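Local coordinates for protein cytosol aminopeptidase (Staphylococcus aureus subsp. aureus, PDB 3KZW) that probably removes amino acids from the N-terminal ends of peptides, acting as a hexameric, manganese-dependent aminopeptidase, at residues I37-I42 with E128-L133; R94-G99 with Q120-E125; T230-D235 with V264-N269; Q251-G256 with A343-D348; G356-V361 with D448-V453. One frame throughout, in Å; residues are numbered along the deposited sequence.

Interaction 1 (I37-I42 with E128-L133)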
# COMPACT_ATOMS: atom_id res chain seq x y z
N ILE A 37 19.19 -46.28 40.27
CA ILE A 37 18.13 -45.76 39.41
C ILE A 37 16.77 -45.84 40.10
O ILE A 37 16.34 -46.92 40.52
CB ILE A 37 18.09 -46.52 38.05
CG1 ILE A 37 19.46 -46.48 37.37
CG2 ILE A 37 17.01 -45.94 37.14
CD1 ILE A 37 19.66 -47.52 36.28
N ASN A 38 16.10 -44.70 40.22
CA ASN A 38 14.79 -44.62 40.87
C ASN A 38 13.73 -43.89 40.04
O ASN A 38 12.81 -43.29 40.59
CB ASN A 38 14.92 -44.01 42.27
CG ASN A 38 15.42 -42.57 42.25
OD1 ASN A 38 16.05 -42.12 41.29
ND2 ASN A 38 15.14 -41.84 43.33
N THR A 39 13.87 -43.97 38.72
CA THR A 39 12.93 -43.34 37.79
C THR A 39 12.40 -44.39 36.80
O THR A 39 13.15 -45.23 36.31
CB THR A 39 13.59 -42.16 37.03
OG1 THR A 39 14.32 -41.35 37.95
CG2 THR A 39 12.54 -41.30 36.34
N LEU A 40 11.10 -44.33 36.53
CA LEU A 40 10.40 -45.35 35.77
C LEU A 40 9.46 -44.74 34.73
O LEU A 40 8.68 -43.84 35.04
CB LEU A 40 9.59 -46.23 36.73
CG LEU A 40 8.92 -47.49 36.22
CD1 LEU A 40 9.96 -48.57 35.98
CD2 LEU A 40 7.89 -47.97 37.23
N ILE A 41 9.53 -45.24 33.49
CA ILE A 41 8.67 -44.75 32.40
C ILE A 41 7.74 -45.84 31.87
O ILE A 41 8.19 -46.91 31.46
CB ILE A 41 9.49 -44.16 31.22
CG1 ILE A 41 10.44 -43.05 31.70
CG2 ILE A 41 8.56 -43.63 30.12
CD1 ILE A 41 11.54 -42.70 30.71
N ILE A 42 6.44 -45.55 31.90
CA ILE A 42 5.41 -46.47 31.40
C ILE A 42 4.44 -45.74 30.48
O ILE A 42 4.03 -44.61 30.77
CB ILE A 42 4.62 -47.13 32.55
CG1 ILE A 42 5.56 -47.80 33.56
CG2 ILE A 42 3.59 -48.14 32.01
CD1 ILE A 42 4.88 -48.32 34.81
N GLU A 128 18.96 -38.26 34.01
CA GLU A 128 20.16 -38.93 33.50
C GLU A 128 20.07 -40.45 33.50
O GLU A 128 20.73 -41.11 32.69
CB GLU A 128 21.39 -38.48 34.29
CG GLU A 128 21.85 -37.06 33.98
CD GLU A 128 22.99 -36.61 34.85
OE1 GLU A 128 22.86 -36.66 36.09
OE2 GLU A 128 24.03 -36.19 34.30
N ASP A 129 19.27 -41.00 34.41
CA ASP A 129 19.12 -42.45 34.53
C ASP A 129 17.66 -42.82 34.80
O ASP A 129 17.07 -42.36 35.77
CB ASP A 129 20.02 -43.00 35.65
CG ASP A 129 21.50 -42.85 35.34
OD1 ASP A 129 22.02 -43.61 34.50
OD2 ASP A 129 22.14 -41.97 35.95
N THR A 130 17.10 -43.66 33.93
CA THR A 130 15.71 -44.09 34.06
C THR A 130 15.45 -45.46 33.43
O THR A 130 16.14 -45.86 32.49
CB THR A 130 14.72 -43.05 33.48
OG1 THR A 130 13.38 -43.55 33.57
CG2 THR A 130 15.05 -42.73 32.02
N TYR A 131 14.46 -46.17 33.97
CA TYR A 131 13.95 -47.39 33.35
C TYR A 131 12.86 -47.05 32.34
O TYR A 131 12.10 -46.10 32.53
CB TYR A 131 13.40 -48.36 34.40
CG TYR A 131 14.44 -48.94 35.35
CD1 TYR A 131 15.47 -49.75 34.88
CD2 TYR A 131 14.36 -48.69 36.71
CE1 TYR A 131 16.41 -50.28 35.75
CE2 TYR A 131 15.30 -49.22 37.59
CZ TYR A 131 16.32 -50.02 37.10
OH TYR A 131 17.25 -50.54 37.97
N LEU A 132 12.78 -47.85 31.28
CA LEU A 132 11.74 -47.71 30.27
C LEU A 132 11.10 -49.07 29.99
O LEU A 132 11.75 -49.97 29.46
CB LEU A 132 12.30 -47.06 28.99
CG LEU A 132 11.43 -46.83 27.75
CD1 LEU A 132 10.07 -46.26 28.10
CD2 LEU A 132 12.14 -45.89 26.79
N LEU A 133 9.84 -49.21 30.37
CA LEU A 133 9.09 -50.44 30.16
C LEU A 133 8.53 -50.49 28.73
O LEU A 133 7.39 -50.08 28.48
CB LEU A 133 7.98 -50.58 31.21
CG LEU A 133 8.30 -51.31 32.52
CD1 LEU A 133 9.57 -50.81 33.19
CD2 LEU A 133 7.13 -51.21 33.49
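Ile-37, just ahead of strand 39-45, lays its CG2 methyl over one face of the Tyr-131 ring, 4.0 Å from the ring centroid and 23° off the normal, a CH-pi contact displaced toward the rim. The side chains of Ile-37 and Asp-129 cross at about a right angle, CG1 against CB. CG2 is placed there because it stands anti to the backbone N of Ile-37, with CG1 turned back beside that N (chi1 -55°). Thr-39 then begins the strand pairing: its carbonyl O accepts from Tyr-131 N at 2.8 Å in an almost straight bond, and its CG2 rests near Thr-130 OG1. These are the two parallel neighbours 39-45 and 129-133 of the mixed sheet of the N-terminal domain; strand 91-101 flanks the first and strand 175-180 the second, which leaves the pair in the sheet interior. Leu-40 shares a face with Tyr-131, and its CD1 lies 3.6 Å from Leu-133 CD1 and also touches Tyr-131 CB. Phe-56 packs on Leu-40, Leu-133 and the Tyr-131 ring. On the opposite face, Ile-41 sends CG2 to Leu-132 CD1 at 3.6 Å and CD1 to the side chain of Thr-130. Ile-41 N donates to Tyr-131 O at 2.9 Å, an oxygen that also receives the Thr-130 hydroxyl from the other side of its carbonyl plane, so two donors grip one buried acceptor. Ile-41 O takes Leu-133 N at 3.0 Å. Ile-42 runs alongside Leu-133, with Ile-42 CG1 3.8 Å from Leu-133 CD2.

Interaction 2 (R94-G99 with Q120-E125)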
# COMPACT_ATOMS: atom_id res chain seq x y z
N ARG A 94 10.07 -42.52 40.99
CA ARG A 94 9.46 -41.46 40.21
C ARG A 94 8.88 -42.08 38.95
O ARG A 94 9.62 -42.51 38.07
CB ARG A 94 10.49 -40.38 39.86
CG ARG A 94 9.90 -39.15 39.18
CD ARG A 94 10.99 -38.20 38.70
NE ARG A 94 10.42 -37.02 38.06
CZ ARG A 94 11.13 -36.02 37.56
NH1 ARG A 94 12.46 -36.03 37.62
NH2 ARG A 94 10.51 -34.99 36.99
N LEU A 95 7.55 -42.13 38.88
CA LEU A 95 6.87 -42.70 37.72
C LEU A 95 6.55 -41.62 36.69
O LEU A 95 5.95 -40.60 37.02
CB LEU A 95 5.60 -43.43 38.14
CG LEU A 95 4.73 -44.09 37.06
CD1 LEU A 95 5.52 -45.10 36.24
CD2 LEU A 95 3.50 -44.74 37.67
N ILE A 96 6.96 -41.86 35.45
CA ILE A 96 6.65 -40.97 34.34
C ILE A 96 5.74 -41.68 33.35
O ILE A 96 6.08 -42.72 32.79
CB ILE A 96 7.93 -40.44 33.64
CG1 ILE A 96 8.78 -39.63 34.63
CG2 ILE A 96 7.57 -39.59 32.42
CD1 ILE A 96 10.19 -39.38 34.17
N THR A 97 4.56 -41.09 33.15
CA THR A 97 3.52 -41.67 32.31
C THR A 97 3.29 -40.82 31.07
O THR A 97 3.20 -39.60 31.15
CB THR A 97 2.21 -41.82 33.14
OG1 THR A 97 2.23 -43.08 33.81
CG2 THR A 97 0.97 -41.73 32.26
N VAL A 98 3.23 -41.48 29.91
CA VAL A 98 2.82 -40.84 28.67
C VAL A 98 1.61 -41.57 28.09
O VAL A 98 1.62 -42.79 27.95
CB VAL A 98 3.99 -40.70 27.64
CG1 VAL A 98 4.59 -42.06 27.29
CG2 VAL A 98 3.54 -39.96 26.39
N GLY A 99 0.56 -40.81 27.77
CA GLY A 99 -0.67 -41.38 27.23
C GLY A 99 -0.52 -41.93 25.82
O GLY A 99 0.22 -41.36 25.01
N GLN A 120 11.16 -34.94 25.26
CA GLN A 120 11.23 -33.51 25.58
C GLN A 120 11.11 -33.28 27.08
O GLN A 120 11.81 -32.43 27.64
CB GLN A 120 10.14 -32.73 24.83
CG GLN A 120 10.48 -32.45 23.38
CD GLN A 120 9.32 -31.85 22.60
OE1 GLN A 120 8.22 -31.69 23.13
NE2 GLN A 120 9.57 -31.52 21.34
N TYR A 121 10.22 -34.03 27.73
CA TYR A 121 10.06 -33.96 29.18
C TYR A 121 11.31 -34.48 29.89
O TYR A 121 11.79 -33.85 30.84
CB TYR A 121 8.82 -34.73 29.64
CG TYR A 121 8.56 -34.62 31.12
CD1 TYR A 121 7.94 -33.49 31.66
CD2 TYR A 121 8.95 -35.63 32.00
CE1 TYR A 121 7.71 -33.38 33.02
CE2 TYR A 121 8.73 -35.53 33.37
CZ TYR A 121 8.11 -34.40 33.87
OH TYR A 121 7.88 -34.29 35.23
N ILE A 122 11.83 -35.61 29.43
CA ILE A 122 13.04 -36.23 29.98
C ILE A 122 14.22 -35.25 29.96
O ILE A 122 14.93 -35.13 30.96
CB ILE A 122 13.41 -37.54 29.22
CG1 ILE A 122 12.30 -38.60 29.32
CG2 ILE A 122 14.74 -38.12 29.71
CD1 ILE A 122 11.82 -38.90 30.74
N LYS A 123 14.40 -34.55 28.84
CA LYS A 123 15.51 -33.61 28.69
C LYS A 123 15.36 -32.33 29.52
O LYS A 123 16.32 -31.88 30.14
CB LYS A 123 15.75 -33.26 27.21
CG LYS A 123 16.52 -34.34 26.43
CD LYS A 123 17.97 -34.46 26.90
CE LYS A 123 18.63 -35.72 26.36
NZ LYS A 123 20.04 -35.85 26.80
N SER A 124 14.15 -31.77 29.53
CA SER A 124 13.89 -30.54 30.28
C SER A 124 13.94 -30.76 31.79
O SER A 124 14.17 -29.82 32.55
CB SER A 124 12.54 -29.93 29.88
OG SER A 124 11.47 -30.74 30.33
N GLU A 125 13.72 -32.00 32.21
CA GLU A 125 13.80 -32.36 33.63
C GLU A 125 15.19 -32.84 34.05
O GLU A 125 15.40 -33.21 35.21
CB GLU A 125 12.73 -33.41 33.98
CG GLU A 125 11.31 -32.87 34.04
CD GLU A 125 11.07 -31.95 35.23
OE1 GLU A 125 11.42 -32.33 36.37
OE2 GLU A 125 10.51 -30.84 35.03
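At the C-terminal end of helix 108-124, where it packs on the N-terminal domain sheet, Arg-94 of strand 91-101 reaches across to Tyr-121 and Glu-125. The arginine runs out fully extended, CG anti to the backbone N (chi1 -174°) and the chain straight as far as NE, which carries NH2 to the helix end. There NH2 forms a salt bridge with Glu-125 OE1 at 2.9 Å. The carboxylate oxygen lies close to the guanidinium plane, but NH2 meets it from above the carboxylate plane, and the two planes are nearly perpendicular, at 88°. The pairing is therefore one nitrogen to one oxygen rather than a two-pronged fork. A weak hydrogen bond joins the same NH2 of Arg-94 to Tyr-121 OH at 3.2 Å, so a single nitrogen serves both Tyr-121 in the last turn and Glu-125 just beyond it. Strand 91-101, helix 108-124 and strand 129-133 form a beta-alpha-beta crossover in which strand 39-45 lies between the two parallel strands, and the segment 120-124 of the helix runs at 147° to the strand segment 94-99. Behind the polar end the packing is apolar: Ile-96 CD1 touches Ile-122 CD1 at 3.8 Å and comes to the edge of the Tyr-121 ring at CE2, 4.2 Å away. Leu-118, one turn earlier in the helix, and Ile-127 also pack on Ile-96. Glu-125 CG lies over the rim of one face of the Tyr-121 ring, 3.5 Å above its plane. Glu-125 OE2 makes a long, weak ion pair with Lys-80 of the second subunit.

Interaction 3 (T230-D235 with V264-N269)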
# COMPACT_ATOMS: atom_id res chain seq x y z
N THR A 230 34.28 -40.58 5.00
CA THR A 230 33.16 -41.47 4.70
C THR A 230 33.24 -42.03 3.29
O THR A 230 34.17 -41.73 2.54
CB THR A 230 31.79 -40.76 4.89
OG1 THR A 230 31.65 -39.71 3.93
CG2 THR A 230 31.66 -40.18 6.30
N LYS A 231 32.25 -42.86 2.94
CA LYS A 231 32.12 -43.44 1.61
C LYS A 231 31.65 -42.39 0.59
O LYS A 231 31.72 -42.62 -0.62
CB LYS A 231 31.13 -44.60 1.67
CG LYS A 231 31.32 -45.66 0.60
CD LYS A 231 30.24 -46.73 0.70
CE LYS A 231 30.55 -47.94 -0.19
NZ LYS A 231 30.50 -47.62 -1.65
N VAL A 232 31.18 -41.25 1.09
CA VAL A 232 30.61 -40.18 0.26
C VAL A 232 31.68 -39.24 -0.30
O VAL A 232 32.46 -38.65 0.46
CB VAL A 232 29.55 -39.37 1.06
CG1 VAL A 232 29.00 -38.24 0.21
CG2 VAL A 232 28.43 -40.26 1.54
N LYS A 233 31.70 -39.10 -1.62
CA LYS A 233 32.64 -38.22 -2.31
C LYS A 233 32.02 -36.84 -2.53
O LYS A 233 30.84 -36.74 -2.86
CB LYS A 233 33.08 -38.81 -3.65
CG LYS A 233 33.66 -40.23 -3.57
CD LYS A 233 35.10 -40.24 -3.04
CE LYS A 233 35.57 -41.66 -2.72
NZ LYS A 233 34.91 -42.20 -1.49
N VAL A 234 32.82 -35.80 -2.35
CA VAL A 234 32.35 -34.42 -2.53
C VAL A 234 33.28 -33.65 -3.47
O VAL A 234 34.49 -33.61 -3.25
CB VAL A 234 32.22 -33.67 -1.18
CG1 VAL A 234 31.67 -32.26 -1.40
CG2 VAL A 234 31.32 -34.43 -0.21
N ASP A 235 32.70 -33.06 -4.51
CA ASP A 235 33.43 -32.19 -5.43
C ASP A 235 32.87 -30.77 -5.36
O ASP A 235 31.66 -30.58 -5.45
CB ASP A 235 33.36 -32.72 -6.86
CG ASP A 235 34.14 -31.86 -7.84
OD1 ASP A 235 35.39 -31.94 -7.84
OD2 ASP A 235 33.51 -31.11 -8.62
N VAL A 264 28.18 -27.72 -5.61
CA VAL A 264 28.63 -28.87 -4.83
C VAL A 264 28.04 -30.16 -5.41
O VAL A 264 26.82 -30.30 -5.51
CB VAL A 264 28.27 -28.74 -3.33
CG1 VAL A 264 28.84 -29.90 -2.53
CG2 VAL A 264 28.76 -27.41 -2.78
N THR A 265 28.92 -31.08 -5.79
CA THR A 265 28.51 -32.40 -6.28
C THR A 265 28.81 -33.45 -5.22
O THR A 265 29.94 -33.55 -4.74
CB THR A 265 29.21 -32.77 -7.61
OG1 THR A 265 29.12 -31.67 -8.52
CG2 THR A 265 28.56 -33.99 -8.24
N ILE A 266 27.79 -34.21 -4.85
CA ILE A 266 27.90 -35.24 -3.82
C ILE A 266 27.53 -36.60 -4.42
O ILE A 266 26.40 -36.79 -4.87
CB ILE A 266 26.98 -34.94 -2.62
CG1 ILE A 266 27.30 -33.57 -2.01
CG2 ILE A 266 27.09 -36.03 -1.56
CD1 ILE A 266 26.20 -33.02 -1.11
N THR A 267 28.47 -37.53 -4.44
CA THR A 267 28.20 -38.87 -4.98
C THR A 267 28.26 -39.94 -3.90
O THR A 267 29.18 -39.96 -3.07
CB THR A 267 29.13 -39.25 -6.15
OG1 THR A 267 30.50 -39.09 -5.75
CG2 THR A 267 28.87 -38.37 -7.36
N TYR A 268 27.28 -40.83 -3.91
CA TYR A 268 27.25 -41.99 -3.04
C TYR A 268 26.89 -43.23 -3.85
O TYR A 268 25.80 -43.32 -4.41
CB TYR A 268 26.26 -41.78 -1.89
CG TYR A 268 25.89 -43.05 -1.14
CD1 TYR A 268 26.78 -43.65 -0.25
CD2 TYR A 268 24.64 -43.65 -1.32
CE1 TYR A 268 26.44 -44.81 0.44
CE2 TYR A 268 24.29 -44.81 -0.64
CZ TYR A 268 25.19 -45.38 0.24
OH TYR A 268 24.85 -46.53 0.92
N ASN A 269 27.83 -44.17 -3.93
CA ASN A 269 27.61 -45.41 -4.66
C ASN A 269 27.35 -46.59 -3.72
O ASN A 269 28.27 -47.30 -3.32
CB ASN A 269 28.80 -45.69 -5.60
CG ASN A 269 28.93 -44.65 -6.70
OD1 ASN A 269 28.06 -44.52 -7.56
ND2 ASN A 269 30.02 -43.90 -6.68
O HOH W 1 31.09 -29.79 -8.44
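Because Val-232 holds CG1 anti to its backbone N (chi1 178°), that methyl is directed at Ile-266, whose CG2 lies 3.4 Å away. A different torsion matters for Lys-231, where the chain is extended until the bend at its last bond (chi4 -67°) turns NZ to Asn-269 O at 2.8 Å; the same ammonium makes a salt bridge with Asp-272. Beyond Val-232 the strands 233-237 and 262-269 run antiparallel. Lys-233 and Thr-267 form one hydrogen-bonded pair, N to O at 3.0 Å in both directions. Asp-235 and Thr-265 form the next, N to O at 2.8 Å in both directions. Val-234 and Ile-266 are the non-hydrogen-bonded pair between them. Their face is apolar: Val-234 CG1 meets Val-264 CG1 at 3.9 Å, and helix 216-226 packs over it through Ile-223. On the reverse face Lys-233 CB lies against Thr-267 OG1, and a water bridges Asp-235 OD2 at 2.8 Å and Thr-265 OG1 at 2.7 Å. Strand 328-338 flanks 262-269 on its far side, whereas 233-237 pairs within this chain with 262-269 alone, as an edge strand of the catalytic-domain sheet. The chemistry thus divides by face: methyl groups meet the helix, while the other side carries the exposed Lys-233 and Asp-235, the latter linked through water to the buried hydroxyl of Thr-265.

Interaction 4 (Q251-G256 with A343-D348)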
# COMPACT_ATOMS: atom_id res chain seq x y z
N GLN A 251 25.91 -18.02 -12.04
CA GLN A 251 26.80 -16.86 -12.03
C GLN A 251 26.00 -15.57 -11.87
O GLN A 251 26.33 -14.73 -11.03
CB GLN A 251 27.62 -16.81 -13.32
CG GLN A 251 28.47 -15.55 -13.48
CD GLN A 251 28.95 -15.33 -14.90
OE1 GLN A 251 28.37 -15.84 -15.85
NE2 GLN A 251 30.02 -14.55 -15.04
N ALA A 252 24.94 -15.43 -12.66
CA ALA A 252 24.08 -14.25 -12.66
C ALA A 252 23.47 -13.96 -11.29
O ALA A 252 23.43 -12.81 -10.86
CB ALA A 252 22.99 -14.40 -13.70
N VAL A 253 23.00 -15.01 -10.61
CA VAL A 253 22.34 -14.88 -9.32
C VAL A 253 23.33 -14.49 -8.21
O VAL A 253 23.01 -13.65 -7.37
CB VAL A 253 21.59 -16.18 -8.94
CG1 VAL A 253 21.04 -16.12 -7.52
CG2 VAL A 253 20.45 -16.44 -9.92
N GLY A 254 24.52 -15.08 -8.24
CA GLY A 254 25.47 -14.94 -7.14
C GLY A 254 26.54 -13.88 -7.26
O GLY A 254 27.29 -13.65 -6.31
N LYS A 255 26.62 -13.22 -8.43
CA LYS A 255 27.70 -12.26 -8.71
C LYS A 255 27.62 -10.97 -7.89
O LYS A 255 28.63 -10.27 -7.73
CB LYS A 255 27.79 -11.94 -10.21
CG LYS A 255 26.56 -11.27 -10.80
CD LYS A 255 26.77 -10.92 -12.26
CE LYS A 255 25.50 -10.34 -12.87
NZ LYS A 255 25.69 -9.88 -14.27
N GLY A 256 26.44 -10.66 -7.37
CA GLY A 256 26.21 -9.44 -6.60
C GLY A 256 26.71 -9.47 -5.17
O GLY A 256 26.69 -8.45 -4.48
N ALA A 343 27.02 -4.27 -9.77
CA ALA A 343 27.00 -5.13 -10.95
C ALA A 343 26.12 -6.37 -10.82
O ALA A 343 26.27 -7.32 -11.60
CB ALA A 343 28.43 -5.51 -11.34
N SER A 344 25.20 -6.37 -9.86
CA SER A 344 24.28 -7.50 -9.66
C SER A 344 23.21 -7.56 -10.75
O SER A 344 23.01 -6.59 -11.49
CB SER A 344 23.65 -7.46 -8.27
OG SER A 344 23.02 -6.22 -8.02
N MET A 345 22.52 -8.70 -10.85
CA MET A 345 21.51 -8.90 -11.88
C MET A 345 20.31 -7.96 -11.74
O MET A 345 19.95 -7.57 -10.63
CB MET A 345 21.05 -10.37 -11.95
CG MET A 345 20.35 -10.91 -10.71
SD MET A 345 19.61 -12.53 -11.00
CE MET A 345 18.92 -12.90 -9.40
N LYS A 346 19.73 -7.59 -12.87
CA LYS A 346 18.64 -6.61 -12.93
C LYS A 346 17.53 -7.15 -13.83
O LYS A 346 17.80 -7.96 -14.72
CB LYS A 346 19.13 -5.28 -13.51
CG LYS A 346 20.56 -4.90 -13.17
CD LYS A 346 21.07 -3.73 -14.00
CE LYS A 346 21.38 -4.09 -15.44
NZ LYS A 346 22.56 -5.00 -15.57
N PRO A 347 16.28 -6.72 -13.60
CA PRO A 347 15.22 -7.00 -14.56
C PRO A 347 15.58 -6.48 -15.95
O PRO A 347 16.09 -5.36 -16.07
CB PRO A 347 14.03 -6.22 -14.00
CG PRO A 347 14.26 -6.22 -12.54
CD PRO A 347 15.75 -6.10 -12.37
N ASP A 348 15.33 -7.29 -16.98
CA ASP A 348 15.70 -7.01 -18.39
C ASP A 348 17.01 -7.68 -18.82
O ASP A 348 17.28 -7.79 -20.02
CB ASP A 348 15.75 -5.51 -18.72
CG ASP A 348 14.38 -4.86 -18.69
OD1 ASP A 348 13.36 -5.56 -18.85
OD2 ASP A 348 14.33 -3.63 -18.52
O HOH W 2 23.47 -10.73 -8.75
O HOH W 3 23.76 -8.00 -15.11
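The flat groups here are peptide units rather than rings: Lys-255 CE lies 3.4 Å from the carbonyl oxygen of Ala-343, and Met-345 CB lies 3.6 Å from that of Ala-252. The contact sets the C-terminal end of helix 248-254, in the catalytic domain, against the irregular loop that leads from strand 328-338 to strand 350-352. Met-345 makes most of the side-chain contact. Its chain is extended beyond CG and runs past the Ala-252 carbonyl, until Met-345 CE reaches Val-253 CG2 at 3.9 Å with the two side chains side by side, pointing the same way. Phe-351 of strand 350-352 packs on Met-345, Ala-252 and Lys-255. Gly-256 brings its CA within 3.6 Å of Ser-344 CB. Farther along the loop, Asp-348 takes backbone N-H groups of Thr-302 and Lys-304 of the third subunit, so this loop also faces a subunit boundary. Waters make the polar links between the segments. One molecule accepts from Lys-255 NZ and, weakly, from Lys-346 NZ, which is also salt-bridged to Asp-349. Another lies 3.0 Å from Ala-252 O, where it can donate, and accepts from Met-345 N at 3.1 Å.

Interaction 5 (G356-V361 with D448-V453)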
# COMPACT_ATOMS: atom_id res chain seq x y z
N GLY A 356 22.57 -23.70 -22.80
CA GLY A 356 22.86 -22.93 -24.00
C GLY A 356 21.72 -22.01 -24.39
O GLY A 356 21.86 -21.18 -25.29
N GLU A 357 20.59 -22.18 -23.72
CA GLU A 357 19.41 -21.35 -23.94
C GLU A 357 19.56 -19.98 -23.28
O GLU A 357 20.21 -19.86 -22.24
CB GLU A 357 18.16 -22.04 -23.40
CG GLU A 357 17.76 -23.30 -24.16
CD GLU A 357 16.69 -24.10 -23.45
OE1 GLU A 357 16.97 -24.62 -22.34
OE2 GLU A 357 15.58 -24.23 -24.01
N THR A 358 18.96 -18.96 -23.89
CA THR A 358 18.97 -17.61 -23.33
C THR A 358 17.76 -17.38 -22.43
O THR A 358 16.64 -17.77 -22.76
CB THR A 358 19.00 -16.53 -24.43
OG1 THR A 358 17.94 -16.76 -25.36
CG2 THR A 358 20.34 -16.55 -25.17
N VAL A 359 18.00 -16.73 -21.29
CA VAL A 359 16.96 -16.47 -20.30
C VAL A 359 16.89 -14.98 -19.98
O VAL A 359 17.89 -14.37 -19.59
CB VAL A 359 17.22 -17.26 -18.98
CG1 VAL A 359 16.13 -16.97 -17.95
CG2 VAL A 359 17.30 -18.76 -19.25
N GLU A 360 15.72 -14.39 -20.18
CA GLU A 360 15.47 -13.01 -19.76
C GLU A 360 14.99 -13.00 -18.31
O GLU A 360 14.02 -13.69 -17.97
CB GLU A 360 14.43 -12.34 -20.67
CG GLU A 360 14.16 -10.87 -20.34
CD GLU A 360 13.01 -10.27 -21.14
OE1 GLU A 360 12.04 -10.99 -21.46
OE2 GLU A 360 13.08 -9.06 -21.45
N VAL A 361 15.68 -12.24 -17.47
CA VAL A 361 15.31 -12.12 -16.07
C VAL A 361 14.43 -10.89 -15.89
O VAL A 361 14.87 -9.77 -16.11
CB VAL A 361 16.56 -12.03 -15.15
CG1 VAL A 361 16.16 -11.78 -13.70
CG2 VAL A 361 17.39 -13.30 -15.25
N ASP A 448 10.10 -11.49 -25.38
CA ASP A 448 10.24 -10.79 -26.65
C ASP A 448 11.68 -10.82 -27.17
O ASP A 448 11.93 -10.46 -28.32
CB ASP A 448 9.75 -9.35 -26.52
CG ASP A 448 8.25 -9.24 -26.31
OD1 ASP A 448 7.49 -10.05 -26.91
OD2 ASP A 448 7.81 -8.35 -25.55
N ILE A 449 12.61 -11.26 -26.32
CA ILE A 449 14.03 -11.18 -26.63
C ILE A 449 14.77 -12.52 -26.51
O ILE A 449 15.56 -12.88 -27.39
CB ILE A 449 14.72 -10.05 -25.81
CG1 ILE A 449 16.20 -9.91 -26.18
CG2 ILE A 449 14.52 -10.25 -24.30
CD1 ILE A 449 16.82 -8.61 -25.73
N ALA A 450 14.51 -13.26 -25.43
CA ALA A 450 15.24 -14.50 -25.15
C ALA A 450 14.41 -15.75 -25.44
O ALA A 450 13.23 -15.66 -25.78
CB ALA A 450 15.72 -14.50 -23.70
N ASP A 451 15.05 -16.92 -25.31
CA ASP A 451 14.37 -18.21 -25.45
C ASP A 451 13.37 -18.42 -24.33
O ASP A 451 12.27 -18.94 -24.56
CB ASP A 451 15.38 -19.36 -25.46
CG ASP A 451 16.31 -19.33 -26.66
OD1 ASP A 451 15.84 -19.07 -27.78
OD2 ASP A 451 17.52 -19.57 -26.48
N LEU A 452 13.76 -18.03 -23.12
CA LEU A 452 12.93 -18.22 -21.92
C LEU A 452 12.83 -16.95 -21.07
O LEU A 452 13.69 -16.07 -21.15
CB LEU A 452 13.47 -19.38 -21.08
CG LEU A 452 13.53 -20.78 -21.69
CD1 LEU A 452 14.45 -21.68 -20.88
CD2 LEU A 452 12.15 -21.40 -21.83
N VAL A 453 11.78 -16.89 -20.27
CA VAL A 453 11.59 -15.82 -19.29
C VAL A 453 11.38 -16.45 -17.91
O VAL A 453 10.79 -17.53 -17.81
CB VAL A 453 10.42 -14.86 -19.70
CG1 VAL A 453 9.05 -15.54 -19.57
CG2 VAL A 453 10.47 -13.57 -18.90
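Thr-358 and Asp-451 form the closely knit half of this contact, each binding the other's backbone. Thr-358 N donates to Asp-451 OD2 at 3.0 Å in a nearly linear bond (177°), arriving on the anti side of the carboxylate, while Asp-451 N donates to Thr-358 OG1 at 2.9 Å. The hydroxyl can accept this way because OG1 sits between the backbone N and the carbonyl carbon (chi1 53°). Both groups have further partners on the third subunit, Tyr-165 O for the hydroxyl and Ser-167 for the carboxylate. Strand pairing follows, with Leu-452 N on Thr-358 O at 2.9 Å and Glu-360 N on Leu-452 O at 2.8 Å. The extended Glu-360 chain is buried; it crosses the Ile-449 side chain at about a right angle, its carboxylate against CG2 and held by Ser-447. Looser are the end of Glu-357, whose OE1 and OE2 bond to Ser-355 and His-471, and exposed Asp-448, which barely touches the opposite segment and is engaged by Lys-498 of the third subunit. Strands 358-360 and 452-453 are the parallel pair of a small three-stranded mixed sheet, completed by antiparallel strand 350-352, at a subunit interface of the hexamer.

Interactions 1 and 2 share the sheet of the N-terminal domain and touch directly, since strand 39-45 of the first bonds to strand 91-101 of the second; both are buried, one as strand pairing with aliphatic faces, the other as helix-on-sheet packing finished by a salt bridge. Interaction 3 lies at the border of the catalytic-domain sheet, partly exposed, with exposed lysine and aspartate and a bridging water on one face. Interactions 4 and 5, with centres 15 Å apart, meet through Asp-348 N and Val-361 O; both are buried, at the interface with the third subunit. Interaction 4 relies on waters and a methionine, interaction 5 on direct backbone and carboxylate bonds.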